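Local structure of endoglucanase (Clostridium thermocellum, 2E4T) at residues Leu277-Val282 / Lys354-Glu359; Tyr181-Glu186 / Ala225-Pro230. The protein hydrolyses internal beta-1,4-glucosidic linkages of cellulose and xyloglucan, the chain described being the glycoside hydrolase family 44 domain of a larger multidomain enzyme. All blocks are in the same frame, centred on the assembly; numbering follows the deposited sequence.

In the fold
Interactions 1 and 2 each join two neighbouring parallel strands of the TIM barrel, with helices in the chain between. Both are buried, interaction 1 nearer the centre of the chain, and neither touches the zinc or calcium site. They are coupled, because strands 226-232 and 279-284 are also neighbours; Lys354 of interaction 1 forms a salt bridge with Glu226 of interaction 2, and the carboxylate of Asp278 probably accepts a hydrogen bond from Ile227 N. Interaction 1 is a long regular ladder lined mostly by valine, leucine, isoleucine and alanine, with an aspartate and a threonine near its C-terminal end. Interaction 2 is shorter, carries aromatic side chains and ends in a turn, beside which a water links the two segments.

Interaction 1 of 2, residues Leu277-Val282 / Lys354-Glu359; sequences LDVLDV and KLAITE
The carbonyl oxygen of Leu280 is gripped twice from segment 354-359. Ala356 N donates to Leu280 O at 2.8 Å, almost in line with the C=O bond, and the CA-H of Leu355 leans on the same oxygen, CA to O 3.4 Å. The pattern recurs along the ladder, as parallel pairing demands: Lys354 O takes the N-H of Leu280, Ala356 O that of Val282, and Val282 O that of Thr358. The bonds differ in aim. Leu280 N reaches Lys354 O at 2.8 Å but sits 33° off the carbonyl plane, whereas Val282 N comes nearly head-on to Ala356 O.

Side chains alternate between the two faces. On one, Val279 turns CG1 opposite its own backbone N (chi1 -170°), which brings that methyl against Ala356 CB at 3.5 Å; the other branch, CG2, lies 4.0 Å from Lys354 CB. The lysine chain, in the conformer described, one of two modelled, then runs extended away from Val279 to pair with Glu226. On this face too the Asp281 side chain lies roughly perpendicular to that of Thr358, but the position of the threonine hydroxyl is doubtful. On the other face Leu280 and Leu355 run alongside each other in one direction, and Val282 sets CG2 against Ile357 CD1 at 3.7 Å.

The Val279 and Ala356 face looks into the barrel, where Val279 and Asp281 also meet Phe228 of the neighbouring strand. The Leu280 and Leu355 face is covered by helices 257-272 and 338-349, the latter lying in the beta-alpha-beta crossover that links these two strands.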
ATOM      1  N   LEU A 277     -16.971  -3.698   4.974  1.00  5.95           N
ATOM      2  CA  LEU A 277     -15.591  -3.794   4.497  1.00  5.69           C
ATOM      3  C   LEU A 277     -15.539  -2.992   3.197  1.00  5.46           C
ATOM      4  O   LEU A 277     -16.227  -3.359   2.239  1.00  6.42           O
ATOM      5  CB  LEU A 277     -15.199  -5.228   4.192  1.00  6.01           C
ATOM      6  CG  LEU A 277     -13.789  -5.426   3.632  1.00  6.09           C
ATOM      7  CD1 LEU A 277     -12.705  -5.050   4.655  1.00  6.67           C
ATOM      8  CD2 LEU A 277     -13.605  -6.790   3.070  1.00  6.66           C
ATOM      9  N   ASP A 278     -14.725  -1.933   3.176  1.00  5.45           N
ATOM     10  CA  ASP A 278     -14.581  -1.155   1.950  1.00  5.57           C
ATOM     11  C   ASP A 278     -13.396  -1.608   1.109  1.00  5.16           C
ATOM     12  O   ASP A 278     -13.470  -1.559  -0.140  1.00  5.70           O
ATOM     13  CB  ASP A 278     -14.463   0.325   2.273  1.00  6.11           C
ATOM     14  CG  ASP A 278     -15.732   0.827   2.910  1.00  6.25           C
ATOM     15  OD1 ASP A 278     -16.697   1.102   2.142  1.00  9.12           O
ATOM     16  OD2 ASP A 278     -15.776   0.910   4.161  1.00  6.45           O
ATOM     17  N   VAL A 279     -12.309  -2.008   1.767  1.00  5.35           N
ATOM     18  CA  VAL A 279     -11.058  -2.254   1.084  1.00  5.14           C
ATOM     19  C   VAL A 279     -10.394  -3.503   1.675  1.00  5.04           C
ATOM     20  O   VAL A 279     -10.104  -3.547   2.868  1.00  5.97           O
ATOM     21  CB  VAL A 279     -10.087  -1.062   1.196  1.00  5.24           C
ATOM     22  CG1 VAL A 279      -8.914  -1.276   0.269  1.00  5.86           C
ATOM     23  CG2 VAL A 279     -10.780   0.266   0.901  1.00  5.58           C
ATOM     24  N   LEU A 280     -10.189  -4.511   0.822  1.00  4.81           N
ATOM     25  CA  LEU A 280      -9.368  -5.675   1.162  1.00  5.03           C
ATOM     26  C   LEU A 280      -7.911  -5.211   1.149  1.00  5.05           C
ATOM     27  O   LEU A 280      -7.446  -4.687   0.146  1.00  5.98           O
ATOM     28  CB  LEU A 280      -9.606  -6.780   0.132  1.00  4.88           C
ATOM     29  CG  LEU A 280      -8.809  -8.053   0.383  1.00  5.77           C
ATOM     30  CD1 LEU A 280      -9.330  -8.785   1.622  1.00  7.67           C
ATOM     31  CD2 LEU A 280      -8.892  -8.982  -0.832  1.00  6.47           C
ATOM     32  N   ASP A 281      -7.233  -5.403   2.287  1.00  5.32           N
ATOM     33  CA  ASP A 281      -5.921  -4.773   2.558  1.00  5.57           C
ATOM     34  C   ASP A 281      -4.923  -5.860   2.887  1.00  4.81           C
ATOM     35  O   ASP A 281      -5.141  -6.651   3.846  1.00  5.66           O
ATOM     36  CB  ASP A 281      -6.169  -3.878   3.835  1.00  6.61           C
ATOM     37  CG  ASP A 281      -4.949  -3.241   4.407  1.00  6.48           C
ATOM     38  OD1 ASP A 281      -3.824  -3.727   4.129  1.00  7.44           O
ATOM     39  OD2 ASP A 281      -5.138  -2.216   5.117  1.00  7.97           O
ATOM     40  N   VAL A 282      -3.859  -5.958   2.087  1.00  4.86           N
ATOM     41  CA  VAL A 282      -2.836  -6.949   2.327  1.00  4.80           C
ATOM     42  C   VAL A 282      -1.441  -6.281   2.214  1.00  4.55           C
ATOM     43  O   VAL A 282      -1.272  -5.214   1.611  1.00  4.98           O
ATOM     44  CB  VAL A 282      -2.910  -8.152   1.357  1.00  5.98           C
ATOM     45  CG1 VAL A 282      -4.226  -8.909   1.530  1.00  7.08           C
ATOM     46  CG2 VAL A 282      -2.722  -7.682  -0.112  1.00  7.68           C
ATOM     47  N   LYS A 354     -12.810  -2.812  -2.689  1.00  5.28           N
ATOM     48  CA  LYS A 354     -11.603  -2.309  -3.299  1.00  5.20           C
ATOM     49  C   LYS A 354     -10.384  -3.136  -2.804  1.00  5.13           C
ATOM     50  O   LYS A 354     -10.537  -3.970  -1.890  1.00  5.38           O
ATOM     51  CB  LYS A 354     -11.423  -0.815  -2.922  1.00  6.21           C
ATOM     52  CG  LYS A 354     -12.558   0.055  -3.422  1.00  7.52           C
ATOM     53  CD  LYS A 354     -12.639   1.438  -2.774  1.00  8.77           C
ATOM     54  CE  LYS A 354     -13.764   2.275  -3.266  1.00  9.17           C
ATOM     55  NZ  LYS A 354     -13.673   3.691  -2.982  0.60 10.04           N
ATOM     56  N   LEU A 355      -9.221  -2.911  -3.409  1.00  5.40           N
ATOM     57  CA  LEU A 355      -8.011  -3.662  -3.056  1.00  5.30           C
ATOM     58  C   LEU A 355      -6.881  -2.677  -2.735  1.00  4.82           C
ATOM     59  O   LEU A 355      -6.632  -1.746  -3.530  1.00  5.44           O
ATOM     60  CB  LEU A 355      -7.613  -4.583  -4.222  1.00  5.72           C
ATOM     61  CG  LEU A 355      -6.334  -5.392  -4.017  1.00  6.11           C
ATOM     62  CD1 LEU A 355      -6.452  -6.352  -2.838  1.00  7.40           C
ATOM     63  CD2 LEU A 355      -6.020  -6.198  -5.270  1.00  7.23           C
ATOM     64  N   ALA A 356      -6.197  -2.893  -1.602  1.00  4.82           N
ATOM     65  CA  ALA A 356      -5.061  -2.047  -1.257  1.00  4.71           C
ATOM     66  C   ALA A 356      -3.876  -2.921  -0.860  1.00  4.75           C
ATOM     67  O   ALA A 356      -4.033  -3.955  -0.204  1.00  5.41           O
ATOM     68  CB  ALA A 356      -5.407  -1.099  -0.104  1.00  5.68           C
ATOM     69  N   ILE A 357      -2.681  -2.438  -1.234  1.00  4.59           N
ATOM     70  CA  ILE A 357      -1.404  -3.070  -0.864  1.00  4.43           C
ATOM     71  C   ILE A 357      -0.734  -2.076   0.083  1.00  4.42           C
ATOM     72  O   ILE A 357      -0.090  -1.122  -0.348  1.00  4.97           O
ATOM     73  CB  ILE A 357      -0.524  -3.391  -2.083  1.00  5.14           C
ATOM     74  CG1 ILE A 357      -1.326  -4.072  -3.210  1.00  6.12           C
ATOM     75  CG2 ILE A 357       0.662  -4.185  -1.614  1.00  5.99           C
ATOM     76  CD1 ILE A 357      -1.977  -5.392  -2.866  1.00  6.88           C
ATOM     77  N   THR A 358      -0.959  -2.279   1.407  1.00  4.58           N
ATOM     78  CA  THR A 358      -0.624  -1.238   2.368  1.00  4.98           C
ATOM     79  C   THR A 358       0.816  -1.333   2.928  1.00  4.70           C
ATOM     80  O   THR A 358       1.251  -0.397   3.620  1.00  4.76           O
ATOM     81  CB  THR A 358      -1.644  -1.180   3.504  1.00  5.02           C
ATOM     82  OG1 THR A 358      -1.652  -2.420   4.184  1.00  6.62           O
ATOM     83  CG2 THR A 358      -2.993  -0.705   2.998  1.00  5.98           C
ATOM     84  N   GLU A 359       1.538  -2.400   2.593  1.00  4.77           N
ATOM     85  CA  GLU A 359       2.979  -2.432   2.765  1.00  4.55           C
ATOM     86  C   GLU A 359       3.522  -3.262   1.606  1.00  4.64           C
ATOM     87  O   GLU A 359       2.942  -4.313   1.257  1.00  4.95           O
ATOM     88  CB  GLU A 359       3.472  -3.085   4.058  1.00  4.97           C
ATOM     89  CG  GLU A 359       3.033  -2.352   5.302  1.00  5.15           C
ATOM     90  CD  GLU A 359       3.532  -2.937   6.608  1.00  5.18           C
ATOM     91  OE1 GLU A 359       4.545  -3.696   6.604  1.00  6.12           O
ATOM     92  OE2 GLU A 359       2.933  -2.584   7.668  1.00  5.76           O
TER

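Interaction 2 of 2, residues Tyr181-Glu186 / Ala225-Pro230; sequences YSIDNE and AEIFGP
Tyr181 and Ala225 meet at the start of the pairing, where the methyl of Ala225 touches the tyrosine ring at its edge, in the ring plane, CB to CE2 3.7 Å. The tyrosine reaches it by setting CG beside its own backbone N, opposite the carbonyl carbon (chi1 -64°). Ile183, in the conformer described of two modelled, lies roughly perpendicular to Ile227 and brings CD1 to 3.6 Å from Ile227 CG2. Phe228 meets Tyr181 O obliquely, with CB 3.7 Å and CD1 3.8 Å from that oxygen. Ser182, likewise one conformer of two, holds OG opposite its backbone N (chi1 178°) and donates to Asp184 O at 2.8 Å, in the carbonyl plane.

Three N-H...O bonds join the strands, among them Ile183 N to Phe228 O at 2.9 Å, almost straight along the C=O direction. Ile183 then centres an inverse gamma turn, and strand 180-183 ends there. A water donates to Ile183 O and to Pro230 O, each at 2.8 Å; the peptide bond before Pro230 is cis.

Phe228 projects into the barrel, touching Leu106 of strand 104-109 and strand 279-284, while Tyr181, Ile183 and Ile227 pack outward against helix 204-221, which belongs to the crossover between the two strands.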
ATOM      1  N   TYR A 181      -9.776   3.952   7.781  1.00  4.85           N
ATOM      2  CA  TYR A 181      -9.281   3.357   8.998  1.00  4.94           C
ATOM      3  C   TYR A 181      -9.005   1.902   8.741  1.00  5.03           C
ATOM      4  O   TYR A 181      -9.762   1.199   8.056  1.00  5.72           O
ATOM      5  CB  TYR A 181     -10.316   3.474  10.139  1.00  5.49           C
ATOM      6  CG  TYR A 181     -10.591   4.914  10.520  1.00  5.04           C
ATOM      7  CD1 TYR A 181      -9.717   5.611  11.340  1.00  5.58           C
ATOM      8  CD2 TYR A 181     -11.684   5.593   9.978  1.00  5.88           C
ATOM      9  CE1 TYR A 181      -9.942   6.965  11.663  1.00  5.76           C
ATOM     10  CE2 TYR A 181     -11.900   6.928  10.259  1.00  6.25           C
ATOM     11  CZ  TYR A 181     -11.018   7.633  11.088  1.00  5.64           C
ATOM     12  OH  TYR A 181     -11.190   8.955  11.409  1.00  6.52           O
ATOM     13  N   SER A 182      -7.899   1.406   9.350  1.00  5.07           N
ATOM     14  CA  SER A 182      -7.537  -0.004   9.254  1.00  5.75           C
ATOM     15  C   SER A 182      -7.898  -0.750  10.531  1.00  5.27           C
ATOM     16  O   SER A 182      -7.753  -0.209  11.646  1.00  5.42           O
ATOM     17  CB  SER A 182      -6.014  -0.102   9.033  1.00  6.84           C
ATOM     18  OG  SER A 182      -5.513  -1.421   8.970  0.60  4.87           O
ATOM     19  N   ILE A 183      -8.316  -2.005  10.343  1.00  5.22           N
ATOM     20  CA  ILE A 183      -8.574  -2.915  11.466  1.00  5.24           C
ATOM     21  C   ILE A 183      -7.182  -3.478  11.928  1.00  5.31           C
ATOM     22  O   ILE A 183      -6.770  -4.574  11.575  1.00  6.05           O
ATOM     23  CB  ILE A 183      -9.537  -4.016  11.076  1.00  5.41           C
ATOM     24  CG1 ILE A 183     -10.847  -3.437  10.526  1.00  6.57           C
ATOM     25  CG2 ILE A 183      -9.882  -4.846  12.329  0.60  9.70           C
ATOM     26  CD1 ILE A 183     -11.691  -4.352   9.769  0.60  5.79           C
ATOM     27  N   ASP A 184      -6.470  -2.647  12.686  1.00  5.31           N
ATOM     28  CA  ASP A 184      -5.176  -3.090  13.241  1.00  5.19           C
ATOM     29  C   ASP A 184      -4.192  -3.438  12.106  1.00  4.79           C
ATOM     30  O   ASP A 184      -4.240  -2.821  11.019  1.00  6.09           O
ATOM     31  CB  ASP A 184      -5.407  -4.196  14.296  1.00  5.34           C
ATOM     32  CG  ASP A 184      -4.385  -4.251  15.403  1.00  5.30           C
ATOM     33  OD1 ASP A 184      -3.229  -4.648  15.106  1.00  5.29           O
ATOM     34  OD2 ASP A 184      -4.740  -3.912  16.567  1.00  6.36           O
ATOM     35  N   ASN A 185      -3.280  -4.346  12.415  1.00  4.85           N
ATOM     36  CA  ASN A 185      -2.135  -4.616  11.564  1.00  4.71           C
ATOM     37  C   ASN A 185      -1.748  -6.089  11.789  1.00  4.69           C
ATOM     38  O   ASN A 185      -1.544  -6.512  12.913  1.00  5.52           O
ATOM     39  CB  ASN A 185      -0.937  -3.749  12.039  1.00  5.12           C
ATOM     40  CG  ASN A 185       0.273  -3.939  11.139  1.00  5.04           C
ATOM     41  OD1 ASN A 185       0.222  -3.584   9.918  1.00  6.84           O
ATOM     42  ND2 ASN A 185       1.324  -4.550  11.670  1.00  5.69           N
ATOM     43  N   GLU A 186      -1.639  -6.844  10.692  1.00  4.76           N
ATOM     44  CA  GLU A 186      -1.044  -8.188  10.709  1.00  5.05           C
ATOM     45  C   GLU A 186      -1.587  -9.033  11.857  1.00  4.76           C
ATOM     46  O   GLU A 186      -0.835  -9.554  12.697  1.00  4.86           O
ATOM     47  CB  GLU A 186       0.490  -8.130  10.704  1.00  4.88           C
ATOM     48  CG  GLU A 186       0.983  -7.410   9.438  1.00  5.40           C
ATOM     49  CD  GLU A 186       2.460  -7.463   9.224  1.00  5.48           C
ATOM     50  OE1 GLU A 186       3.236  -7.911  10.118  1.00  6.22           O
ATOM     51  OE2 GLU A 186       2.891  -7.020   8.106  1.00  5.82           O
ATOM     52  N   ALA A 225     -16.469   6.967   6.226  1.00  6.56           N
ATOM     53  CA  ALA A 225     -15.097   6.458   6.342  1.00  6.52           C
ATOM     54  C   ALA A 225     -15.007   5.060   5.738  1.00  6.24           C
ATOM     55  O   ALA A 225     -15.940   4.252   5.876  1.00  8.05           O
ATOM     56  CB  ALA A 225     -14.702   6.439   7.816  1.00  8.24           C
ATOM     57  N   GLU A 226     -13.866   4.781   5.122  1.00  5.69           N
ATOM     58  CA  GLU A 226     -13.630   3.463   4.523  1.00  5.30           C
ATOM     59  C   GLU A 226     -12.892   2.581   5.510  1.00  5.31           C
ATOM     60  O   GLU A 226     -11.887   3.024   6.099  1.00  6.89           O
ATOM     61  CB  GLU A 226     -12.820   3.630   3.232  1.00  5.57           C
ATOM     62  CG  GLU A 226     -13.686   4.209   2.145  1.00  6.47           C
ATOM     63  CD  GLU A 226     -12.964   4.432   0.825  1.00  6.85           C
ATOM     64  OE1 GLU A 226     -11.804   4.896   0.813  1.00  7.31           O
ATOM     65  OE2 GLU A 226     -13.561   4.135  -0.213  1.00 11.60           O
ATOM     66  N   ILE A 227     -13.371   1.345   5.635  1.00  5.11           N
ATOM     67  CA  ILE A 227     -12.726   0.352   6.498  1.00  4.97           C
ATOM     68  C   ILE A 227     -11.896  -0.592   5.655  1.00  4.77           C
ATOM     69  O   ILE A 227     -12.360  -1.192   4.664  1.00  5.27           O
ATOM     70  CB  ILE A 227     -13.834  -0.425   7.294  1.00  5.64           C
ATOM     71  CG1 ILE A 227     -14.461   0.483   8.341  1.00  7.15           C
ATOM     72  CG2 ILE A 227     -13.255  -1.710   7.889  1.00  6.62           C
ATOM     73  CD1 ILE A 227     -13.499   0.735   9.585  1.00  9.37           C
ATOM     74  N   PHE A 228     -10.624  -0.726   6.090  1.00  4.98           N
ATOM     75  CA  PHE A 228      -9.616  -1.560   5.456  1.00  4.73           C
ATOM     76  C   PHE A 228      -9.306  -2.757   6.363  1.00  4.92           C
ATOM     77  O   PHE A 228      -9.095  -2.579   7.578  1.00  5.46           O
ATOM     78  CB  PHE A 228      -8.279  -0.766   5.329  1.00  4.92           C
ATOM     79  CG  PHE A 228      -8.254   0.331   4.300  1.00  5.10           C
ATOM     80  CD1 PHE A 228      -9.125   1.412   4.359  1.00  5.19           C
ATOM     81  CD2 PHE A 228      -7.305   0.293   3.279  1.00  5.12           C
ATOM     82  CE1 PHE A 228      -9.057   2.438   3.427  1.00  5.57           C
ATOM     83  CE2 PHE A 228      -7.223   1.335   2.355  1.00  5.79           C
ATOM     84  CZ  PHE A 228      -8.123   2.412   2.426  1.00  5.83           C
ATOM     85  N   GLY A 229      -9.216  -3.947   5.768  1.00  4.99           N
ATOM     86  CA  GLY A 229      -8.738  -5.089   6.511  1.00  5.20           C
ATOM     87  C   GLY A 229      -8.518  -6.238   5.550  1.00  4.65           C
ATOM     88  O   GLY A 229      -8.981  -6.189   4.402  1.00  5.03           O
ATOM     89  N   PRO A 230      -7.788  -7.277   5.994  1.00  4.94           N
ATOM     90  CA  PRO A 230      -7.288  -7.470   7.353  1.00  5.07           C
ATOM     91  C   PRO A 230      -5.845  -7.039   7.608  1.00  4.99           C
ATOM     92  O   PRO A 230      -5.320  -7.315   8.686  1.00  6.06           O
ATOM     93  CB  PRO A 230      -7.486  -9.009   7.620  1.00  5.73           C
ATOM     94  CG  PRO A 230      -7.884  -9.613   6.277  1.00  5.64           C
ATOM     95  CD  PRO A 230      -7.642  -8.515   5.210  1.00  5.64           C
TER
HETATM   96  O   HOH W   1      -7.315  -7.117  10.650  1.00  6.13           O